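Local coordinates for protein xylose isomerase-like TIM barrel (Anabaena variabilis ATCC 29413, PDB 2QW5) that binds a zinc ion and D-xylose in a TIM barrel and probably works as a sugar or sugar phosphate isomerase or epimerase, at residues Glu153-Lys156 with Val157-Asn161; Gly170-Ala173 with Glu174-Val178; Ser197-Ile200 with Glu201-Lys204; Glu228-Lys231 with Thr232-Tyr236. All blocks are in the same frame, centred on the assembly; numbering follows the deposited sequence.

Contact 1: Glu153-Lys156 with Val157-Asn161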
loop_
_atom_site.group_PDB
_atom_site.type_symbol
_atom_site.label_atom_id
_atom_site.label_comp_id
_atom_site.label_asym_id
_atom_site.label_seq_id
_atom_site.Cartn_x
_atom_site.Cartn_y
_atom_site.Cartn_z
ATOM N N GLU A 153 5.492 -16.275 17.403
ATOM C CA GLU A 153 6.426 -17.377 17.104
ATOM C C GLU A 153 7.643 -16.872 16.322
ATOM O O GLU A 153 8.777 -17.241 16.655
ATOM C CB GLU A 153 5.730 -18.534 16.363
ATOM C CG GLU A 153 4.712 -19.266 17.193
ATOM C CD GLU A 153 5.341 -19.904 18.454
ATOM O OE1 GLU A 153 6.388 -20.596 18.367
ATOM O OE2 GLU A 153 4.800 -19.677 19.542
ATOM N N HIS A 154 7.384 -16.009 15.323
ATOM C CA HIS A 154 8.411 -15.333 14.511
ATOM C C HIS A 154 9.345 -14.497 15.393
ATOM O O HIS A 154 10.588 -14.518 15.240
ATOM C CB HIS A 154 7.732 -14.414 13.469
ATOM C CG HIS A 154 8.671 -13.563 12.666
ATOM N ND1 HIS A 154 9.092 -13.910 11.402
ATOM C CD2 HIS A 154 9.238 -12.362 12.929
ATOM C CE1 HIS A 154 9.908 -12.981 10.941
ATOM N NE2 HIS A 154 10.016 -12.040 11.851
ATOM N N LEU A 155 8.746 -13.712 16.298
ATOM C CA LEU A 155 9.525 -12.856 17.193
ATOM C C LEU A 155 10.461 -13.583 18.147
ATOM O O LEU A 155 11.463 -13.000 18.550
ATOM C CB LEU A 155 8.650 -11.870 17.957
ATOM C CG LEU A 155 7.988 -10.735 17.173
ATOM C CD1 LEU A 155 6.952 -10.049 18.064
ATOM C CD2 LEU A 155 9.009 -9.733 16.594
ATOM N N LYS A 156 10.150 -14.832 18.516
ATOM C CA LYS A 156 11.063 -15.612 19.389
ATOM C C LYS A 156 12.422 -15.800 18.739
ATOM O O LYS A 156 13.447 -15.702 19.419
ATOM C CB LYS A 156 10.498 -16.990 19.730
ATOM C CG LYS A 156 9.229 -16.995 20.558
ATOM C CD LYS A 156 8.708 -18.451 20.648
ATOM C CE LYS A 156 7.420 -18.516 21.450
ATOM N NZ LYS A 156 6.969 -19.919 21.622
ATOM N N VAL A 157 12.420 -16.029 17.421
ATOM C CA VAL A 157 13.661 -16.235 16.660
ATOM C C VAL A 157 14.431 -14.908 16.560
ATOM O O VAL A 157 15.640 -14.888 16.749
ATOM C CB VAL A 157 13.409 -16.837 15.258
ATOM C CG1 VAL A 157 14.744 -17.070 14.501
ATOM C CG2 VAL A 157 12.606 -18.103 15.357
ATOM N N ARG A 158 13.710 -13.803 16.323
ATOM C CA ARG A 158 14.311 -12.476 16.221
ATOM C C ARG A 158 14.933 -12.067 17.547
ATOM O O ARG A 158 16.090 -11.610 17.584
ATOM C CB ARG A 158 13.261 -11.434 15.792
ATOM C CG ARG A 158 12.560 -11.743 14.452
ATOM C CD ARG A 158 13.450 -11.537 13.217
ATOM N NE ARG A 158 13.701 -10.103 13.042
ATOM C CZ ARG A 158 12.873 -9.224 12.469
ATOM N NH1 ARG A 158 11.719 -9.596 11.919
ATOM N NH2 ARG A 158 13.221 -7.940 12.429
ATOM N N TYR A 159 14.207 -12.281 18.646
ATOM C CA TYR A 159 14.743 -11.973 19.977
ATOM C C TYR A 159 15.997 -12.819 20.291
ATOM O O TYR A 159 16.973 -12.282 20.777
ATOM C CB TYR A 159 13.677 -12.105 21.068
ATOM C CG TYR A 159 12.542 -11.088 20.969
ATOM C CD1 TYR A 159 12.786 -9.737 20.692
ATOM C CD2 TYR A 159 11.232 -11.466 21.231
ATOM C CE1 TYR A 159 11.713 -8.804 20.612
ATOM C CE2 TYR A 159 10.154 -10.551 21.153
ATOM C CZ TYR A 159 10.406 -9.225 20.861
ATOM O OH TYR A 159 9.340 -8.360 20.805
ATOM N N ALA A 160 15.976 -14.121 19.975
ATOM C CA ALA A 160 17.171 -14.997 20.153
ATOM C C ALA A 160 18.387 -14.512 19.335
ATOM O O ALA A 160 19.527 -14.500 19.847
ATOM C CB ALA A 160 16.851 -16.441 19.839
ATOM N N ASN A 161 18.142 -14.068 18.107
ATOM C CA ASN A 161 19.201 -13.505 17.246
ATOM C C ASN A 161 19.805 -12.238 17.839
ATOM O O ASN A 161 21.005 -12.033 17.742
ATOM C CB ASN A 161 18.677 -13.096 15.861
ATOM C CG ASN A 161 18.207 -14.263 15.016
ATOM O OD1 ASN A 161 18.587 -15.406 15.249
ATOM N ND2 ASN A 161 17.380 -13.962 13.993
#
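His154 reaches one turn ahead along helix 148-176 to Arg158 and meets it at the edge of its imidazole. In the conformer described, Arg158 NH1 donates to His154 NE2 at 3.0 Å with an N-H...N angle of 151°; a second His154 conformer is modelled, for which the bond is less certain. It lies close to the plane of both groups, yet those planes stand nearly perpendicular, 86° apart. Arg158 CG stands beside the backbone N (chi1 -58°), 3.7 Å from His154 NE2, and bends at chi2 and chi3 then fold the chain so that NH1 reaches the ring nitrogen. The remaining guanidinium nitrogens face a loop, NE bonding to Ser97 OG and NH2 forming a salt bridge with Asp95. A leucine in place of Arg158 would probably cost Asp95 this counter-charge and His154 NE2 this donor. Leu155 follows: its O accepts Tyr159 N at 2.8 Å, and its CB packs against Tyr159 CE2 at 3.8 Å. Lys156 O receives Ala160 N at 3.0 Å, while the extended lysine chain carries NZ to Glu153 OE2, a salt bridge of 3.0 Å. The same Glu153 oxygen pairs with Arg298 of the second subunit. In the TIM barrel this turn belongs to the long helix between strands 125-128 and 179-182, with Arg158 against Ile132 and Pro133 beyond the first strand and Tyr159 against Pro193 ahead of helix 196-203.

Contact 2: Gly170-Ala173 with Glu174-Val178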
loop_
_atom_site.group_PDB
_atom_site.type_symbol
_atom_site.label_atom_id
_atom_site.label_comp_id
_atom_site.label_asym_id
_atom_site.label_seq_id
_atom_site.Cartn_x
_atom_site.Cartn_y
_atom_site.Cartn_z
ATOM N N GLY A 170 26.076 -3.557 25.010
ATOM C CA GLY A 170 26.091 -3.134 26.435
ATOM C C GLY A 170 27.520 -3.007 26.987
ATOM O O GLY A 170 27.900 -2.006 27.608
ATOM N N GLU A 171 28.334 -4.027 26.736
ATOM C CA GLU A 171 29.773 -4.003 27.135
ATOM C C GLU A 171 30.493 -2.807 26.550
ATOM O O GLU A 171 31.215 -2.133 27.257
ATOM C CB GLU A 171 30.468 -5.262 26.693
ATOM C CG GLU A 171 29.952 -6.460 27.477
ATOM C CD GLU A 171 30.442 -7.804 26.951
ATOM O OE1 GLU A 171 31.230 -7.862 25.979
ATOM O OE2 GLU A 171 30.003 -8.824 27.509
ATOM N N TYR A 172 30.265 -2.547 25.268
ATOM C CA TYR A 172 30.781 -1.334 24.612
ATOM C C TYR A 172 30.252 -0.034 25.234
ATOM O O TYR A 172 31.061 0.840 25.547
ATOM C CB TYR A 172 30.475 -1.371 23.133
ATOM C CG TYR A 172 31.058 -0.192 22.372
ATOM C CD1 TYR A 172 32.416 -0.162 22.057
ATOM C CD2 TYR A 172 30.275 0.912 22.011
ATOM C CE1 TYR A 172 32.980 0.926 21.393
ATOM C CE2 TYR A 172 30.843 2.011 21.339
ATOM C CZ TYR A 172 32.187 1.997 21.015
ATOM O OH TYR A 172 32.806 3.033 20.361
ATOM N N ALA A 173 28.928 0.097 25.421
ATOM C CA ALA A 173 28.319 1.314 26.016
ATOM C C ALA A 173 28.786 1.622 27.458
ATOM O O ALA A 173 28.902 2.803 27.870
ATOM C CB ALA A 173 26.783 1.230 25.962
ATOM N N GLU A 174 29.069 0.559 28.207
ATOM C CA GLU A 174 29.556 0.685 29.596
ATOM C C GLU A 174 30.920 1.397 29.607
ATOM O O GLU A 174 31.141 2.327 30.407
ATOM C CB GLU A 174 29.581 -0.688 30.302
ATOM C CG GLU A 174 29.713 -0.588 31.822
ATOM C CD GLU A 174 29.752 -1.939 32.550
ATOM O OE1 GLU A 174 29.896 -3.009 31.899
ATOM O OE2 GLU A 174 29.655 -1.901 33.794
ATOM N N ILE A 175 31.802 1.038 28.665
ATOM C CA ILE A 175 33.107 1.713 28.509
ATOM C C ILE A 175 32.881 3.211 28.196
ATOM O O ILE A 175 33.538 4.079 28.762
ATOM C CB ILE A 175 33.934 1.088 27.395
ATOM C CG1 ILE A 175 34.372 -0.336 27.751
ATOM C CG2 ILE A 175 35.205 1.882 27.147
ATOM C CD1 ILE A 175 35.052 -1.019 26.636
ATOM N N LYS A 176 31.893 3.486 27.339
ATOM C CA LYS A 176 31.515 4.838 26.927
ATOM C C LYS A 176 30.664 5.635 27.930
ATOM O O LYS A 176 30.419 6.836 27.716
ATOM C CB LYS A 176 30.729 4.755 25.586
ATOM C CG LYS A 176 31.500 4.104 24.441
ATOM C CD LYS A 176 32.720 4.922 23.960
ATOM C CE LYS A 176 32.314 6.274 23.344
ATOM N NZ LYS A 176 33.379 6.830 22.494
ATOM N N LYS A 177 30.241 4.999 29.023
ATOM C CA LYS A 177 29.360 5.596 30.039
ATOM C C LYS A 177 27.970 6.067 29.482
ATOM O O LYS A 177 27.442 7.121 29.858
ATOM C CB LYS A 177 30.096 6.692 30.807
ATOM C CG LYS A 177 31.389 6.196 31.459
ATOM C CD LYS A 177 32.100 7.271 32.257
ATOM C CE LYS A 177 32.834 6.672 33.444
ATOM N NZ LYS A 177 33.665 5.479 33.137
ATOM N N VAL A 178 27.407 5.253 28.585
ATOM C CA VAL A 178 26.089 5.506 27.988
ATOM C C VAL A 178 25.186 4.368 28.409
ATOM O O VAL A 178 25.484 3.192 28.131
ATOM C CB VAL A 178 26.175 5.556 26.444
ATOM C CG1 VAL A 178 24.756 5.552 25.814
ATOM C CG2 VAL A 178 27.080 6.740 25.997
#
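Gly170 O accepts Glu174 N at 2.9 Å and Tyr172 O takes a weak bond from Lys176 N, after which the helical pattern gives way to a nearly straight bond from Val178 N to Ala173 O, 3.0 Å long with an angle of 177° at the hydrogen. Among the side chains, Tyr172 and Lys176 lie alongside one another and point the same way. The lysine CG sits over one face of the phenol ring in a CH-pi contact, 4.2 Å from the centroid and 26° off the ring normal; of the ring atoms it is closest to CE2, at 3.8 Å. The bend at chi2 of the lysine brings CD to 4.1 Å from Tyr172 OH. This last turn of helix 148-176 ends in a Schellman motif: Lys177 adopts positive phi (60°), its N bonds Glu174 O at 3.1 Å, and the bond from Val178 N reaches back five residues. The turn directs the chain into strand 179-182 of the barrel. Asp116 on the neighbouring helix 101-120 accepts Tyr172 OH and has a long, weak ion pair with Lys176 NZ. With an alanine at Tyr172, Asp116 would probably lose this hydroxyl donor and the Lys176 chain the ring face along which it is laid. Beyond the turn, Val178 CB lies 4.4 Å from Ala173 CB, and Val178 O accepts Gln210 NE2.

Contact 3: Ser197-Ile200 with Glu201-Lys204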
loop_
_atom_site.group_PDB
_atom_site.type_symbol
_atom_site.label_atom_id
_atom_site.label_comp_id
_atom_site.label_asym_id
_atom_site.label_seq_id
_atom_site.Cartn_x
_atom_site.Cartn_y
_atom_site.Cartn_z
ATOM N N SER A 197 6.451 -6.616 29.801
ATOM C CA SER A 197 6.644 -8.086 30.052
ATOM C C SER A 197 7.498 -8.731 28.938
ATOM O O SER A 197 8.361 -9.602 29.206
ATOM C CB SER A 197 5.295 -8.813 30.196
ATOM O OG SER A 197 4.536 -8.719 29.000
ATOM N N GLN A 198 7.264 -8.297 27.696
ATOM C CA GLN A 198 8.001 -8.807 26.532
ATOM C C GLN A 198 9.462 -8.337 26.561
ATOM O O GLN A 198 10.358 -9.091 26.194
ATOM C CB GLN A 198 7.315 -8.359 25.221
ATOM C CG GLN A 198 5.900 -8.964 25.055
ATOM C CD GLN A 198 5.046 -8.321 24.000
ATOM O OE1 GLN A 198 5.271 -7.157 23.622
ATOM N NE2 GLN A 198 4.064 -9.087 23.480
ATOM N N LEU A 199 9.695 -7.072 26.923
ATOM C CA LEU A 199 11.073 -6.559 27.054
ATOM C C LEU A 199 11.824 -7.194 28.247
ATOM O O LEU A 199 13.023 -7.444 28.146
ATOM C CB LEU A 199 11.088 -5.043 27.163
ATOM C CG LEU A 199 12.441 -4.344 27.203
ATOM C CD1 LEU A 199 13.391 -4.829 26.110
ATOM C CD2 LEU A 199 12.210 -2.833 27.115
ATOM N N ILE A 200 11.113 -7.450 29.352
ATOM C CA ILE A 200 11.692 -8.083 30.527
ATOM C C ILE A 200 12.137 -9.490 30.145
ATOM O O ILE A 200 13.263 -9.892 30.488
ATOM C CB ILE A 200 10.761 -8.070 31.739
ATOM C CG1 ILE A 200 10.785 -6.681 32.405
ATOM C CG2 ILE A 200 11.210 -9.094 32.793
ATOM C CD1 ILE A 200 9.744 -6.471 33.462
ATOM N N GLU A 201 11.297 -10.206 29.407
ATOM C CA GLU A 201 11.644 -11.549 28.892
ATOM C C GLU A 201 12.892 -11.536 27.969
ATOM O O GLU A 201 13.759 -12.407 28.072
ATOM C CB GLU A 201 10.440 -12.148 28.169
ATOM C CG GLU A 201 10.619 -13.626 27.704
ATOM C CD GLU A 201 9.313 -14.282 27.168
ATOM O OE1 GLU A 201 8.199 -13.667 27.222
ATOM O OE2 GLU A 201 9.419 -15.436 26.688
ATOM N N PHE A 202 12.977 -10.533 27.089
ATOM C CA PHE A 202 14.124 -10.352 26.199
ATOM C C PHE A 202 15.401 -10.167 27.002
ATOM O O PHE A 202 16.431 -10.831 26.717
ATOM C CB PHE A 202 13.928 -9.141 25.257
ATOM C CG PHE A 202 15.156 -8.804 24.428
ATOM C CD1 PHE A 202 15.460 -9.535 23.294
ATOM C CD2 PHE A 202 16.017 -7.783 24.806
ATOM C CE1 PHE A 202 16.601 -9.254 22.532
ATOM C CE2 PHE A 202 17.188 -7.488 24.043
ATOM C CZ PHE A 202 17.459 -8.221 22.899
ATOM N N LEU A 203 15.339 -9.260 27.975
ATOM C CA LEU A 203 16.486 -8.951 28.838
ATOM C C LEU A 203 17.019 -10.109 29.676
ATOM O O LEU A 203 18.180 -10.053 30.062
ATOM C CB LEU A 203 16.230 -7.740 29.709
ATOM C CG LEU A 203 16.109 -6.406 28.948
ATOM C CD1 LEU A 203 15.554 -5.379 29.875
ATOM C CD2 LEU A 203 17.412 -5.894 28.341
ATOM N N LYS A 204 16.204 -11.142 29.930
ATOM C CA LYS A 204 16.662 -12.322 30.683
ATOM C C LYS A 204 17.847 -12.984 29.962
ATOM O O LYS A 204 18.668 -13.640 30.607
ATOM C CB LYS A 204 15.514 -13.331 30.919
ATOM C CG LYS A 204 14.308 -12.822 31.770
ATOM C CD LYS A 204 14.570 -12.800 33.283
ATOM C CE LYS A 204 13.448 -12.127 34.123
ATOM N NZ LYS A 204 12.064 -12.593 33.988
#
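Leu199 and Leu203 meet one turn apart on helix 196-203, the helix that carries the chain from strand 179-182 to strand 211-216 in a beta-alpha-beta unit of the TIM barrel. Leu203 is the clearest side chain to trace outward. Its CB sits beside two carbonyl oxygens of the preceding turn, 3.6 Å from Leu199 O and slightly farther from Ile200 O. CG then moves in to 3.4 Å from Leu199 O, the same oxygen that Leu203 N bonds at 2.9 Å, so side chain and backbone crowd one acceptor. At the tip, CD1 stays 3.7 Å from Leu199 O and also packs on Leu199 CG at 4.2 Å. With CG placed beside the backbone N (chi1 -67°), the branch leans back along the helix instead of ahead. Both leucines face the sheet: Ile182 of strand 179-182 and Val213 of strand 211-216 touch each of them, and Val211 adds to the cover of Leu203.

Backbone bonds are regular up to this point, with Glu201 N on Ser197 O and Phe202 N on Gln198 O. They slacken at Lys204, whose N gives Ile200 O only a weak bond with a donor angle of 130°. In the earlier turn Gln198 OE1 is held by Asn194 N and Lys195 N. Phe202 also touches Ile182, and its ring is approached obliquely by a leucine methyl, Leu199 CD1 standing 4.2 Å from Phe202 CD2.

Contact 4: Glu228-Lys231 with Thr232-Tyr236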
loop_
_atom_site.group_PDB
_atom_site.type_symbol
_atom_site.label_atom_id
_atom_site.label_comp_id
_atom_site.label_asym_id
_atom_site.label_seq_id
_atom_site.Cartn_x
_atom_site.Cartn_y
_atom_site.Cartn_z
ATOM N N GLU A 228 -1.275 -2.745 38.907
ATOM C CA GLU A 228 -0.752 -3.746 39.864
ATOM C C GLU A 228 0.437 -4.492 39.290
ATOM O O GLU A 228 1.475 -4.581 39.942
ATOM C CB GLU A 228 -1.817 -4.753 40.382
ATOM C CG GLU A 228 -2.950 -4.156 41.187
ATOM C CD GLU A 228 -4.027 -3.458 40.345
ATOM O OE1 GLU A 228 -4.139 -3.684 39.101
ATOM O OE2 GLU A 228 -4.783 -2.663 40.948
ATOM N N ILE A 229 0.277 -5.028 38.075
ATOM C CA ILE A 229 1.364 -5.709 37.367
ATOM C C ILE A 229 2.497 -4.709 37.064
ATOM O O ILE A 229 3.647 -5.016 37.273
ATOM C CB ILE A 229 0.852 -6.402 36.105
ATOM C CG1 ILE A 229 -0.045 -7.584 36.520
ATOM C CG2 ILE A 229 2.014 -6.853 35.207
ATOM C CD1 ILE A 229 -0.978 -8.095 35.415
ATOM N N PHE A 230 2.157 -3.488 36.654
ATOM C CA PHE A 230 3.160 -2.450 36.395
ATOM C C PHE A 230 4.085 -2.110 37.580
ATOM O O PHE A 230 5.309 -1.975 37.392
ATOM C CB PHE A 230 2.466 -1.188 35.925
ATOM C CG PHE A 230 3.399 -0.046 35.685
ATOM C CD1 PHE A 230 4.321 -0.106 34.638
ATOM C CD2 PHE A 230 3.335 1.113 36.469
ATOM C CE1 PHE A 230 5.171 0.969 34.383
ATOM C CE2 PHE A 230 4.181 2.169 36.224
ATOM C CZ PHE A 230 5.103 2.095 35.189
ATOM N N LYS A 231 3.496 -2.007 38.769
ATOM C CA LYS A 231 4.222 -1.771 40.009
ATOM C C LYS A 231 5.266 -2.882 40.260
ATOM O O LYS A 231 6.392 -2.586 40.642
ATOM C CB LYS A 231 3.229 -1.606 41.186
ATOM C CG LYS A 231 3.897 -1.266 42.535
ATOM C CD LYS A 231 2.949 -1.043 43.730
ATOM C CE LYS A 231 3.773 -1.008 45.053
ATOM N NZ LYS A 231 3.008 -0.659 46.276
ATOM N N THR A 232 4.891 -4.146 40.052
ATOM C CA THR A 232 5.816 -5.264 40.195
ATOM C C THR A 232 6.975 -5.196 39.169
ATOM O O THR A 232 8.130 -5.557 39.479
ATOM C CB THR A 232 5.152 -6.654 40.032
ATOM O OG1 THR A 232 4.755 -6.879 38.668
ATOM C CG2 THR A 232 3.995 -6.817 40.932
ATOM N N GLN A 233 6.646 -4.797 37.930
ATOM C CA GLN A 233 7.643 -4.652 36.866
ATOM C C GLN A 233 8.611 -3.486 37.188
ATOM O O GLN A 233 9.832 -3.634 37.013
ATOM C CB GLN A 233 6.949 -4.456 35.506
ATOM C CG GLN A 233 6.182 -5.670 35.034
ATOM C CD GLN A 233 5.242 -5.422 33.836
ATOM O OE1 GLN A 233 4.641 -4.342 33.680
ATOM N NE2 GLN A 233 5.071 -6.458 33.022
ATOM N N VAL A 234 8.082 -2.346 37.641
ATOM C CA VAL A 234 8.929 -1.212 38.059
ATOM C C VAL A 234 9.914 -1.603 39.183
ATOM O O VAL A 234 11.138 -1.368 39.080
ATOM C CB VAL A 234 8.099 0.062 38.460
ATOM C CG1 VAL A 234 8.986 1.089 39.111
ATOM C CG2 VAL A 234 7.424 0.654 37.250
ATOM N N GLU A 235 9.389 -2.216 40.238
ATOM C CA GLU A 235 10.227 -2.672 41.360
ATOM C C GLU A 235 11.292 -3.687 40.900
ATOM O O GLU A 235 12.432 -3.607 41.330
ATOM C CB GLU A 235 9.349 -3.229 42.501
ATOM C CG GLU A 235 8.429 -2.148 43.147
ATOM C CD GLU A 235 7.272 -2.697 44.041
ATOM O OE1 GLU A 235 6.964 -3.928 44.045
ATOM O OE2 GLU A 235 6.657 -1.854 44.737
ATOM N N TYR A 236 10.929 -4.601 39.997
ATOM C CA TYR A 236 11.873 -5.584 39.461
ATOM C C TYR A 236 13.010 -4.909 38.675
ATOM O O TYR A 236 14.172 -5.230 38.848
ATOM C CB TYR A 236 11.149 -6.601 38.577
ATOM C CG TYR A 236 12.081 -7.573 37.902
ATOM C CD1 TYR A 236 12.701 -8.579 38.636
ATOM C CD2 TYR A 236 12.378 -7.469 36.533
ATOM C CE1 TYR A 236 13.570 -9.477 38.023
ATOM C CE2 TYR A 236 13.262 -8.368 35.909
ATOM C CZ TYR A 236 13.840 -9.368 36.668
ATOM O OH TYR A 236 14.711 -10.254 36.104
#
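Phe230 presents one face of its ring to Val234, one turn farther along helix 227-240. The methyl Val234 CG2 stands 3.4 Å above the ring plane, displaced toward the CZ rim, and lies 3.7 Å from the centroid at 21° off the normal, a CH-pi contact. The torsions account for it: Phe230 CG is anti to its own N (chi1 178°), while Val234 CG2 is the branch beside its N and thus turned back to the preceding turn. The same ring meets Phe266 at nearly parallel planes and Trp260 of the second subunit edge-to-face, which places it in an aromatic cluster spanning helix 263-273 and the subunit interface; Ile215 of strand 211-216 touches both Phe230 and Val234.

On another side of the helix, Gln233 lays its amide across Ile229, with NE2 3.8 Å from Ile229 CG2. In Thr232, a chi1 of 70° puts OG1 between the backbone N and the carbonyl carbon, from where it donates a 2.6 Å hydrogen bond to Ile229 O, lying in the plane of that carbonyl and using one of its lone pairs. Ile229 O also accepts Gln233 N at 3.1 Å, so two donors share it. Lys231 and Glu235 run past each other with CE, not the ammonium, nearest the acid. NZ remains 4.1 Å from Glu235 OE2, beyond a salt bridge. Ring and methyl packing thus occupies the buried side and two donors satisfy Ile229 O, while the exposed Lys231 and Glu235 pair probably adds only weak attraction.

Overall arrangement
Contacts 1, 3 and 4 form a chain of neighbouring helices. Contact 1 touches contact 3 where Tyr159 O lies 3.5 Å from Phe202 CE1, and contact 3 touches contact 4 where Ile200 CG2 lies 3.8 Å from Tyr236 CE2; their centres are 12 and 13 Å apart respectively. Contact 2 shares helix 148-176 with contact 1, yet their centres are 25 Å apart and contact 2 lies away from the annotated sites. Contact 3 comes nearest the zinc and D-xylose site: the side chain of Leu199 is about 6 Å from that of the zinc ligand Glu183 and about 12 Å from D-xylose. In contact 4, the side chain of Phe230 is about 9 Å from that of Asp216, another zinc ligand.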